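Local coordinates for cutinase-like protein (Cryptococcus sp., PDB 2CZQ) that probably hydrolyses carboxylic ester bonds, as a cutinase-like enzyme of the alpha/beta-hydrolase fold, at residues A[45-50]-A[60-65]; A[82-87]-A[181-186]; A[93-98]-A[151-156]; A[117-120]-A[125-128]; A[159-162]-A[167-170]. One frame throughout, in Å; residues are numbered along the deposited sequence.

How the interactions relate
Interactions 2 to 5 are buried, whereas interaction 1 is partly buried and reaches the surface at Val47. Interactions 2 and 3 both use helix 86-98, one at its start and one at its end, with centres about 19 Å apart. Interactions 4 and 5 are joined most closely: their strands 126-127 and 157-160 are neighbours in the central sheet and their centres lie about 6 Å apart. The chemistry varies with place. A carboxylate holds a backbone N-H in interaction 1, aromatic rings and methyl groups dominate interactions 2 and 3, amide and water bonds close interaction 4, and a disulfide fastens interaction 5 beside the probable active site.

Interaction 1: residues A[45-50]-A[60-65]; sequences NTVYTA and TADIIR
Within the beta-alpha-beta crossover that leads from strand 41-45 through helix 57-73 to strand 78-84, Asp62 of the helix reaches back to the chain leaving the first strand and takes the backbone N-H of Val47. The Val47 N to Asp62 OD2 bond is 2.8 Å long and almost straight, with an N-H...O angle of 175°. The donor approaches from above the carboxylate plane, 37° out of it. A second donor, the hydroxyl of Tyr44, grips the same OD2, which therefore ties the helix both to strand 41-45 and to the loop following it. Because CG of Asp62 stands anti to its backbone N (chi1 -166°), the carboxylate extends off the helix to the chain just past the strand.

Van der Waals contacts surround this bond. The Thr46 and Asp62 side chains lie alongside one another with opposite headings, bringing Thr46 CG2 to 3.9 Å from Asp62 CB. Thr46 OG1 rests 3.6 Å from Ile63 CG1, but its strongest polar partner is the hydroxyl of Thr14 on strand 9-14. On the outer side, Val47 CB comes within 3.7 Å of Asp62 OD2. Ile63 also packs on Thr14 and on Thr91 of helix 86-98, filling the layer between helix and sheet. The contact thus lies in a beta-alpha-beta crossover of the alpha/beta-hydrolase fold, one that skips past strand 9-14 to reach strand 78-84.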
# COMPACT_ATOMS: atom_id res chain seq x y z
N ASN A 45 10.23 6.80 -1.84
CA ASN A 45 9.06 7.66 -1.77
C ASN A 45 8.65 8.10 -3.16
O ASN A 45 9.35 8.87 -3.83
CB ASN A 45 9.33 8.88 -0.90
CG ASN A 45 10.02 8.53 0.40
OD1 ASN A 45 9.62 7.60 1.10
ND2 ASN A 45 11.07 9.28 0.72
N THR A 46 7.51 7.61 -3.62
CA THR A 46 7.02 7.93 -4.96
C THR A 46 7.00 9.43 -5.19
O THR A 46 6.52 10.20 -4.35
CB THR A 46 5.63 7.36 -5.10
OG1 THR A 46 5.72 5.94 -4.93
CG2 THR A 46 5.06 7.58 -6.50
N VAL A 47 7.53 9.85 -6.33
CA VAL A 47 7.59 11.27 -6.67
C VAL A 47 6.39 11.65 -7.52
O VAL A 47 6.21 11.16 -8.63
CB VAL A 47 8.90 11.62 -7.40
CG1 VAL A 47 8.92 13.10 -7.76
CG2 VAL A 47 10.10 11.27 -6.55
N TYR A 48 5.56 12.52 -6.95
CA TYR A 48 4.42 13.11 -7.65
C TYR A 48 3.91 14.27 -6.81
O TYR A 48 4.40 14.50 -5.71
CB TYR A 48 3.33 12.08 -7.99
CG TYR A 48 2.36 11.69 -6.88
CD1 TYR A 48 2.80 11.22 -5.64
CD2 TYR A 48 0.99 11.74 -7.12
CE1 TYR A 48 1.88 10.85 -4.66
CE2 TYR A 48 0.07 11.37 -6.15
CZ TYR A 48 0.52 10.93 -4.93
OH TYR A 48 -0.41 10.56 -3.99
N THR A 49 2.95 15.01 -7.34
CA THR A 49 2.50 16.22 -6.66
C THR A 49 1.62 15.94 -5.44
O THR A 49 1.57 16.76 -4.53
CB THR A 49 1.71 17.14 -7.60
OG1 THR A 49 0.68 16.39 -8.24
CG2 THR A 49 2.59 17.67 -8.74
N ALA A 50 0.92 14.80 -5.43
CA ALA A 50 -0.05 14.50 -4.38
C ALA A 50 -0.99 15.70 -4.18
O ALA A 50 -1.22 16.15 -3.06
CB ALA A 50 0.65 14.10 -3.08
N THR A 60 1.45 6.78 -10.11
CA THR A 60 1.40 5.44 -10.68
C THR A 60 2.63 5.17 -11.56
O THR A 60 3.26 4.12 -11.47
CB THR A 60 0.11 5.28 -11.48
OG1 THR A 60 -1.01 5.33 -10.58
CG2 THR A 60 0.04 3.92 -12.20
N ALA A 61 2.95 6.13 -12.43
CA ALA A 61 4.08 5.97 -13.34
C ALA A 61 5.40 5.81 -12.58
O ALA A 61 6.25 5.01 -12.98
CB ALA A 61 4.16 7.13 -14.31
N ASP A 62 5.57 6.56 -11.50
CA ASP A 62 6.82 6.51 -10.76
C ASP A 62 6.96 5.24 -9.93
O ASP A 62 8.07 4.73 -9.77
CB ASP A 62 7.01 7.77 -9.92
CG ASP A 62 8.41 7.92 -9.43
OD1 ASP A 62 9.35 7.91 -10.27
OD2 ASP A 62 8.65 8.04 -8.21
N ILE A 63 5.86 4.70 -9.42
CA ILE A 63 5.88 3.38 -8.78
C ILE A 63 6.44 2.35 -9.76
O ILE A 63 7.36 1.58 -9.44
CB ILE A 63 4.46 2.95 -8.35
CG1 ILE A 63 3.94 3.83 -7.20
CG2 ILE A 63 4.44 1.48 -7.93
CD1 ILE A 63 2.43 3.70 -7.01
N ILE A 64 5.85 2.33 -10.95
CA ILE A 64 6.22 1.34 -11.96
C ILE A 64 7.65 1.57 -12.44
O ILE A 64 8.40 0.61 -12.63
CB ILE A 64 5.19 1.33 -13.10
CG1 ILE A 64 3.83 0.83 -12.57
CG2 ILE A 64 5.68 0.47 -14.26
CD1 ILE A 64 2.68 0.96 -13.55
N ARG A 65 8.03 2.84 -12.60
CA ARG A 65 9.41 3.19 -12.95
C ARG A 65 10.40 2.59 -11.95
O ARG A 65 11.40 1.99 -12.35
CB ARG A 65 9.57 4.71 -13.04
CG ARG A 65 11.01 5.19 -13.21
CD ARG A 65 11.28 6.55 -12.57
NE ARG A 65 12.19 6.47 -11.42
CZ ARG A 65 11.85 6.09 -10.19
NH1 ARG A 65 10.61 5.73 -9.91
NH2 ARG A 65 12.77 6.05 -9.24

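Interaction 2: residues A[82-87]-A[181-186]; sequences QGYSQG and LSYPSD
The aromatic part of the contact is a meeting of two tyrosines: Tyr84, at the end of strand 78-84, and Tyr183, in the loop after helix 178-181. Their ring centroids are 5.9 Å apart and the planes are turned 65° against each other, an oblique pairing in which Tyr84 CE1 comes to 3.6 Å from Tyr183 CD2. A chi1 of 170° points the Tyr84 ring away from its own backbone N and across to the loop, while Ser85 CB lies over the centre of one face of that ring. Both rings also pack on Ile114 of strand 108-114.

Van der Waals contacts extend the pair at the phenol end of Tyr84. Tyr84 OH lies 3.8 Å from Leu181 CA and 4.0 Å from Leu181 CD2.

The polar ends are satisfied beyond the two segments. The Tyr84 hydroxyl bonds to the carbonyl O of His180, just ahead of Leu181, and the Tyr183 hydroxyl is held by both Asp165 OD2 and the backbone N of Ala162. The tyrosine pair thereby bridges two residues of a probable Ser85-His180-Asp165 triad; Ser85 OG itself hydrogen-bonds His180 NE2.

Ser85 has an unusual positive phi (60°) between strand and helix, in a Gly83-Tyr84-Ser85-Gln86-Gly87 sequence. That combination is characteristic of the nucleophile elbow of alpha/beta hydrolases.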
# COMPACT_ATOMS: atom_id res chain seq x y z
N GLN A 82 3.24 0.26 -0.92
CA GLN A 82 2.45 0.83 0.15
C GLN A 82 1.80 2.10 -0.36
O GLN A 82 2.47 2.91 -1.01
CB GLN A 82 3.34 1.17 1.34
CG GLN A 82 4.10 -0.02 1.90
CD GLN A 82 5.19 0.37 2.87
OE1 GLN A 82 5.84 1.40 2.70
NE2 GLN A 82 5.41 -0.46 3.89
N GLY A 83 0.53 2.31 -0.05
CA GLY A 83 -0.14 3.53 -0.46
C GLY A 83 -1.16 4.00 0.55
O GLY A 83 -1.91 3.18 1.09
N TYR A 84 -1.17 5.30 0.81
CA TYR A 84 -2.12 5.93 1.72
C TYR A 84 -2.96 6.95 0.97
O TYR A 84 -2.43 7.85 0.33
CB TYR A 84 -1.35 6.63 2.85
CG TYR A 84 -2.19 7.54 3.73
CD1 TYR A 84 -3.42 7.11 4.27
CD2 TYR A 84 -1.76 8.83 4.03
CE1 TYR A 84 -4.18 7.95 5.08
CE2 TYR A 84 -2.51 9.67 4.83
CZ TYR A 84 -3.72 9.23 5.35
OH TYR A 84 -4.45 10.09 6.15
N SER A 85 -4.29 6.80 1.06
CA SER A 85 -5.22 7.79 0.53
C SER A 85 -5.00 7.95 -0.98
O SER A 85 -5.08 6.95 -1.69
CB SER A 85 -5.13 9.10 1.33
OG SER A 85 -6.28 9.89 1.09
N GLN A 86 -4.70 9.14 -1.48
CA GLN A 86 -4.41 9.28 -2.91
C GLN A 86 -3.35 8.27 -3.36
O GLN A 86 -3.42 7.72 -4.46
CB GLN A 86 -3.98 10.70 -3.26
CG GLN A 86 -3.70 10.84 -4.75
CD GLN A 86 -3.52 12.25 -5.28
OE1 GLN A 86 -3.38 12.42 -6.48
NE2 GLN A 86 -3.51 13.25 -4.40
N GLY A 87 -2.36 8.04 -2.50
CA GLY A 87 -1.29 7.09 -2.81
C GLY A 87 -1.76 5.65 -2.90
O GLY A 87 -1.18 4.85 -3.63
N LEU A 181 -7.32 10.03 9.16
CA LEU A 181 -6.04 10.60 9.58
C LEU A 181 -5.34 9.75 10.65
O LEU A 181 -4.24 10.07 11.06
CB LEU A 181 -6.26 12.03 10.11
CG LEU A 181 -7.02 12.99 9.19
CD1 LEU A 181 -7.26 14.32 9.88
CD2 LEU A 181 -6.28 13.20 7.87
N SER A 182 -5.98 8.66 11.06
CA SER A 182 -5.55 7.88 12.23
C SER A 182 -4.35 6.98 11.97
O SER A 182 -3.60 6.65 12.89
CB SER A 182 -6.72 7.03 12.76
OG SER A 182 -7.07 6.00 11.84
N TYR A 183 -4.17 6.57 10.71
CA TYR A 183 -3.26 5.48 10.40
C TYR A 183 -1.83 5.62 10.88
O TYR A 183 -1.27 4.64 11.36
CB TYR A 183 -3.27 5.14 8.91
CG TYR A 183 -4.64 4.81 8.38
CD1 TYR A 183 -5.17 3.53 8.52
CD2 TYR A 183 -5.40 5.77 7.74
CE1 TYR A 183 -6.43 3.23 8.02
CE2 TYR A 183 -6.66 5.49 7.23
CZ TYR A 183 -7.17 4.21 7.38
OH TYR A 183 -8.41 3.88 6.89
N PRO A 184 -1.20 6.80 10.73
CA PRO A 184 0.21 6.93 11.12
C PRO A 184 0.50 6.47 12.55
O PRO A 184 1.58 5.93 12.79
CB PRO A 184 0.48 8.43 10.97
CG PRO A 184 -0.43 8.83 9.87
CD PRO A 184 -1.71 8.06 10.15
N SER A 185 -0.44 6.69 13.46
CA SER A 185 -0.21 6.36 14.86
C SER A 185 -1.04 5.20 15.38
O SER A 185 -0.95 4.85 16.56
CB SER A 185 -0.37 7.59 15.74
OG SER A 185 0.78 8.39 15.60
N ASP A 186 -1.83 4.58 14.52
CA ASP A 186 -2.61 3.43 14.94
C ASP A 186 -1.68 2.23 15.08
O ASP A 186 -1.06 1.80 14.11
CB ASP A 186 -3.72 3.15 13.95
CG ASP A 186 -4.69 2.12 14.45
OD1 ASP A 186 -4.27 0.96 14.66
OD2 ASP A 186 -5.88 2.39 14.66

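Interaction 3: residues A[93-98]-A[151-156]; sequences VALQQL and SGWVSK
The C-terminal turns of helix 86-98 run past the loop 151-156, with the CA atoms of Leu95 and Trp153 7.4 Å apart. Trp153 carries the loop's side: its chi1 of -77° sets CG opposite the carbonyl carbon, and chi2 of 91° turns an indole face to Leu95. Over that face, Leu95 CD2 stands 3.6 Å from the centroid of the Trp153 six-membered ring, 5° off the ring normal, a well-centred CH-pi contact. The other branch, Leu95 CD1, sits 4.0 Å from Trp153 CG, while CB lies near the NE1 end, so the leucine spans both rings. Leu98, one helical turn on, crosses the indole at about a right angle, with Leu98 CB 4.1 Å from Trp153 CZ2.

At the edge of the indole, a water in the ring plane bridges the two segments. It donates to Leu95 O at 2.8 Å and receives a weak bond from Trp153 NE1 at 3.1 Å; NE1 also makes a weak bond to the carbonyl O of Gly99. Phe105 meets the indole edge-to-face. Dispersion and CH-pi forces thus hold one face of the indole against Leu95, while the water gives the indole N-H and a helix carbonyl polar partners beside the apolar interface.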
# COMPACT_ATOMS: atom_id res chain seq x y z
N VAL A 93 -4.04 1.59 -9.21
CA VAL A 93 -3.97 1.77 -10.65
C VAL A 93 -2.67 1.18 -11.21
O VAL A 93 -2.67 0.61 -12.31
CB VAL A 93 -4.21 3.24 -11.04
CG1 VAL A 93 -4.06 3.46 -12.55
CG2 VAL A 93 -5.60 3.67 -10.59
N ALA A 94 -1.58 1.26 -10.45
CA ALA A 94 -0.35 0.56 -10.84
C ALA A 94 -0.60 -0.94 -10.98
O ALA A 94 -0.13 -1.55 -11.94
CB ALA A 94 0.78 0.83 -9.85
N LEU A 95 -1.34 -1.54 -10.05
CA LEU A 95 -1.63 -2.97 -10.15
C LEU A 95 -2.41 -3.29 -11.41
O LEU A 95 -2.15 -4.28 -12.10
CB LEU A 95 -2.42 -3.47 -8.94
CG LEU A 95 -1.90 -3.12 -7.54
CD1 LEU A 95 -2.73 -3.84 -6.49
CD2 LEU A 95 -0.42 -3.44 -7.37
N GLN A 96 -3.38 -2.43 -11.72
CA GLN A 96 -4.20 -2.59 -12.92
C GLN A 96 -3.35 -2.55 -14.18
O GLN A 96 -3.61 -3.30 -15.13
CB GLN A 96 -5.28 -1.51 -12.97
CG GLN A 96 -6.28 -1.59 -11.82
CD GLN A 96 -7.17 -0.36 -11.70
OE1 GLN A 96 -7.00 0.62 -12.43
NE2 GLN A 96 -8.12 -0.41 -10.78
N GLN A 97 -2.33 -1.70 -14.19
CA GLN A 97 -1.44 -1.56 -15.34
C GLN A 97 -0.39 -2.66 -15.41
O GLN A 97 -0.02 -3.08 -16.50
CB GLN A 97 -0.75 -0.20 -15.32
CG GLN A 97 -1.70 0.93 -15.65
CD GLN A 97 -1.01 2.28 -15.72
OE1 GLN A 97 0.20 2.36 -15.89
NE2 GLN A 97 -1.79 3.34 -15.58
N LEU A 98 0.09 -3.12 -14.26
CA LEU A 98 1.12 -4.16 -14.23
C LEU A 98 0.60 -5.52 -14.69
O LEU A 98 1.35 -6.31 -15.25
CB LEU A 98 1.72 -4.30 -12.84
CG LEU A 98 2.63 -3.16 -12.37
CD1 LEU A 98 2.98 -3.33 -10.91
CD2 LEU A 98 3.89 -3.05 -13.23
N SER A 151 -8.46 -8.93 -9.08
CA SER A 151 -8.62 -10.23 -8.43
C SER A 151 -7.30 -10.99 -8.26
O SER A 151 -7.07 -11.60 -7.22
CB SER A 151 -9.67 -11.08 -9.15
OG SER A 151 -9.25 -11.40 -10.46
N GLY A 152 -6.43 -10.93 -9.27
CA GLY A 152 -5.17 -11.65 -9.25
C GLY A 152 -4.12 -11.10 -8.30
O GLY A 152 -3.07 -11.72 -8.12
N TRP A 153 -4.40 -9.93 -7.71
CA TRP A 153 -3.53 -9.30 -6.72
C TRP A 153 -4.03 -9.48 -5.29
O TRP A 153 -3.28 -9.24 -4.33
CB TRP A 153 -3.41 -7.81 -7.00
CG TRP A 153 -2.50 -7.45 -8.13
CD1 TRP A 153 -2.82 -7.30 -9.44
CD2 TRP A 153 -1.10 -7.17 -8.03
NE1 TRP A 153 -1.71 -6.95 -10.17
CE2 TRP A 153 -0.64 -6.86 -9.32
CE3 TRP A 153 -0.19 -7.16 -6.96
CZ2 TRP A 153 0.69 -6.53 -9.58
CZ3 TRP A 153 1.13 -6.83 -7.22
CH2 TRP A 153 1.56 -6.53 -8.52
N VAL A 154 -5.30 -9.85 -5.13
CA VAL A 154 -5.94 -9.84 -3.82
C VAL A 154 -5.20 -10.70 -2.78
O VAL A 154 -5.07 -10.30 -1.62
CB VAL A 154 -7.43 -10.23 -3.93
CG1 VAL A 154 -8.05 -10.47 -2.56
CG2 VAL A 154 -8.20 -9.14 -4.67
N SER A 155 -4.71 -11.87 -3.19
CA SER A 155 -4.09 -12.80 -2.26
C SER A 155 -2.80 -12.29 -1.61
O SER A 155 -2.37 -12.83 -0.59
CB SER A 155 -3.86 -14.16 -2.91
OG SER A 155 -2.81 -14.09 -3.86
N LYS A 156 -2.18 -11.27 -2.20
CA LYS A 156 -0.99 -10.68 -1.60
C LYS A 156 -1.17 -9.20 -1.28
O LYS A 156 -0.21 -8.45 -1.17
CB LYS A 156 0.27 -10.95 -2.44
CG LYS A 156 0.24 -10.35 -3.82
CD LYS A 156 1.47 -10.80 -4.60
CE LYS A 156 1.38 -10.36 -6.04
NZ LYS A 156 2.62 -10.69 -6.81
O HOH W 1 -3.52 -6.61 -12.63

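Interaction 4: residues A[117-120]-A[125-128]; sequences PDHK and CNVD
Asn126 meets two successive residues of the loop after strand 108-114, placing its amide against the ring of His119 and its NH2 on the carbonyl of Lys120. The Asn126 ND2 to Lys120 O bond is 2.7 Å long but bent, with an N-H...O angle of 147°. Lys120 O lies close to the amide plane of Asn126, whereas the donor stands well above the carbonyl plane of Lys120. The other end of the amide works through water: a single molecule accepts from Lys120 N at 2.9 Å and donates to Asn126 OD1 at 2.8 Å. The Asn126 amide thus holds Lys120 O directly and Lys120 N through the water.

The imidazole of His119 stacks on the amide, the planes 29° apart, with His119 CE1 3.5 Å from Asn126 CG. His119 NE2 is 3.2 Å from Asn126 ND2, but the angle is unsuitable for a hydrogen bond; NE2 bonds instead to the carbonyl O of Thr135, which would restrain the rotation of the ring. A His119 chi1 of -173° swings the imidazole to the side opposite the backbone N, and so to the strand.

Farther out, Asn126 O receives a bond from Arg136 NE. The backbone of Cys125 and Val127 pairs with Asp159 and Cys161, which places this contact at the edge strand 126-127, at one side of the sheet, beside strand 157-160, while Asp118 packs on helix 86-98.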
# COMPACT_ATOMS: atom_id res chain seq x y z
N PRO A 117 -9.19 5.08 -1.40
CA PRO A 117 -10.39 5.56 -2.10
C PRO A 117 -10.99 4.49 -3.00
O PRO A 117 -12.18 4.55 -3.30
CB PRO A 117 -9.86 6.72 -2.95
CG PRO A 117 -8.58 7.14 -2.28
CD PRO A 117 -8.00 5.87 -1.75
N ASP A 118 -10.18 3.52 -3.42
CA ASP A 118 -10.62 2.46 -4.32
C ASP A 118 -11.03 1.19 -3.59
O ASP A 118 -11.13 0.12 -4.19
CB ASP A 118 -9.52 2.13 -5.33
CG ASP A 118 -9.15 3.30 -6.19
OD1 ASP A 118 -9.97 4.25 -6.28
OD2 ASP A 118 -8.07 3.32 -6.81
N HIS A 119 -11.28 1.31 -2.29
CA HIS A 119 -11.69 0.17 -1.48
C HIS A 119 -12.95 -0.46 -2.07
O HIS A 119 -13.91 0.24 -2.40
CB HIS A 119 -11.90 0.67 -0.05
CG HIS A 119 -12.18 -0.40 0.94
ND1 HIS A 119 -11.24 -0.90 1.82
CD2 HIS A 119 -13.34 -1.04 1.22
CE1 HIS A 119 -11.82 -1.81 2.59
NE2 HIS A 119 -13.08 -1.91 2.25
N LYS A 120 -12.94 -1.79 -2.22
CA LYS A 120 -14.03 -2.50 -2.88
C LYS A 120 -14.67 -3.50 -1.94
O LYS A 120 -14.01 -4.39 -1.42
CB LYS A 120 -13.53 -3.22 -4.13
CG LYS A 120 -14.60 -4.11 -4.77
CD LYS A 120 -14.11 -4.81 -6.03
CE LYS A 120 -15.02 -5.96 -6.42
NZ LYS A 120 -16.35 -5.48 -6.89
N CYS A 125 -8.88 -9.26 0.90
CA CYS A 125 -7.74 -8.47 1.36
C CYS A 125 -8.17 -7.38 2.35
O CYS A 125 -7.32 -6.76 2.98
CB CYS A 125 -7.00 -7.82 0.18
SG CYS A 125 -8.05 -6.88 -0.97
N ASN A 126 -9.48 -7.12 2.46
CA ASN A 126 -9.96 -5.99 3.25
C ASN A 126 -10.01 -6.33 4.73
O ASN A 126 -10.72 -7.26 5.14
CB ASN A 126 -11.39 -5.61 2.85
CG ASN A 126 -11.55 -5.10 1.41
OD1 ASN A 126 -10.53 -4.93 0.73
ND2 ASN A 126 -12.76 -4.86 0.95
N VAL A 127 -9.29 -5.56 5.53
CA VAL A 127 -9.37 -5.66 6.98
C VAL A 127 -9.53 -4.28 7.60
O VAL A 127 -9.28 -3.25 6.95
CB VAL A 127 -8.14 -6.37 7.61
CG1 VAL A 127 -8.00 -7.79 7.09
CG2 VAL A 127 -6.87 -5.57 7.39
N ASP A 128 -9.95 -4.25 8.86
CA ASP A 128 -10.03 -3.01 9.62
C ASP A 128 -8.74 -2.78 10.41
O ASP A 128 -7.77 -3.53 10.25
CB ASP A 128 -11.29 -2.99 10.50
CG ASP A 128 -11.33 -4.11 11.52
OD1 ASP A 128 -10.26 -4.46 12.08
OD2 ASP A 128 -12.41 -4.67 11.82
O HOH W 2 -10.44 -3.12 -1.46

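Interaction 5: residues A[159-162]-A[167-170]; sequences DVCA and VCDT
Asp169 OD2 is gripped from two quarters, by His172 ND1 and by the backbone N of Gly164, while Asp169 CB rests 3.6 Å from Cys161 SG. The bond to Gly164 ties the later part of the loop back to the chain two residues past Ala162, so it reinforces by polar means the covalent link beside it.

That link is the disulfide between Cys161 and Cys168. The SG atoms of Cys161 and Cys168 are 2.1 Å apart, and the torsion about the S-S bond is 89°, close to the value at which a disulfide is unstrained, with a positive, right-handed sense. The halves are set differently: SG of Cys161 points away from its backbone N, on the far side of the CA-CB bond, whereas SG of Cys168 lies between the backbone N and the carbonyl carbon (chi1 56°). Cys161 CB and Cys168 CB come to 3.8 Å of each other, and the CA atoms of the two cysteines to 6.0 Å. His119 packs on Cys161, whose carbonyl O accepts a bond from Thr135 OG1.

Cys161 directly follows strand 157-160, and the six residues enclosed by the bridge include Asp165, probably the acid of a Ser-His-Asp triad. Asp165 OD1 accepts the backbone N-H of Val167, within the same covalent ring. A disulfide closing the loop that bears the triad aspartate is a feature of the fungal cutinases, and the arrangement here is consistent with that active-site loop.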
# COMPACT_ATOMS: atom_id res chain seq x y z
N ASP A 159 -5.71 -4.49 2.42
CA ASP A 159 -6.34 -3.19 2.27
C ASP A 159 -7.01 -2.83 3.60
O ASP A 159 -8.08 -3.35 3.95
CB ASP A 159 -7.34 -3.19 1.11
CG ASP A 159 -7.81 -1.81 0.73
OD1 ASP A 159 -7.41 -0.84 1.43
OD2 ASP A 159 -8.57 -1.61 -0.24
N VAL A 160 -6.33 -1.97 4.34
CA VAL A 160 -6.70 -1.63 5.70
C VAL A 160 -7.54 -0.37 5.70
O VAL A 160 -7.10 0.70 5.26
CB VAL A 160 -5.44 -1.45 6.58
CG1 VAL A 160 -5.82 -1.18 8.03
CG2 VAL A 160 -4.52 -2.66 6.47
N CYS A 161 -8.77 -0.50 6.19
CA CYS A 161 -9.70 0.61 6.24
C CYS A 161 -10.23 0.71 7.65
O CYS A 161 -10.91 -0.19 8.13
CB CYS A 161 -10.86 0.39 5.26
SG CYS A 161 -12.05 1.74 5.27
N ALA A 162 -9.88 1.80 8.33
CA ALA A 162 -10.36 2.05 9.68
C ALA A 162 -11.87 2.21 9.65
O ALA A 162 -12.40 2.89 8.78
CB ALA A 162 -9.72 3.30 10.25
N VAL A 167 -13.19 7.90 3.47
CA VAL A 167 -12.57 7.76 2.15
C VAL A 167 -12.67 6.32 1.63
O VAL A 167 -12.96 6.10 0.45
CB VAL A 167 -11.10 8.25 2.19
CG1 VAL A 167 -10.41 8.01 0.86
CG2 VAL A 167 -11.04 9.73 2.57
N CYS A 168 -12.42 5.35 2.51
CA CYS A 168 -12.49 3.93 2.15
C CYS A 168 -13.79 3.25 2.58
O CYS A 168 -14.11 2.16 2.09
CB CYS A 168 -11.28 3.17 2.69
SG CYS A 168 -11.00 3.31 4.46
N ASP A 169 -14.53 3.90 3.49
CA ASP A 169 -15.73 3.34 4.11
C ASP A 169 -16.85 4.38 4.04
O ASP A 169 -17.07 5.16 4.98
CB ASP A 169 -15.42 2.97 5.57
CG ASP A 169 -16.61 2.44 6.33
OD1 ASP A 169 -17.73 2.35 5.77
OD2 ASP A 169 -16.46 2.09 7.52
N THR A 170 -17.55 4.41 2.91
CA THR A 170 -18.64 5.37 2.75
C THR A 170 -19.91 4.92 3.45
O THR A 170 -20.86 5.69 3.55
CB THR A 170 -18.94 5.70 1.28
OG1 THR A 170 -19.40 4.52 0.61
CG2 THR A 170 -17.68 6.16 0.53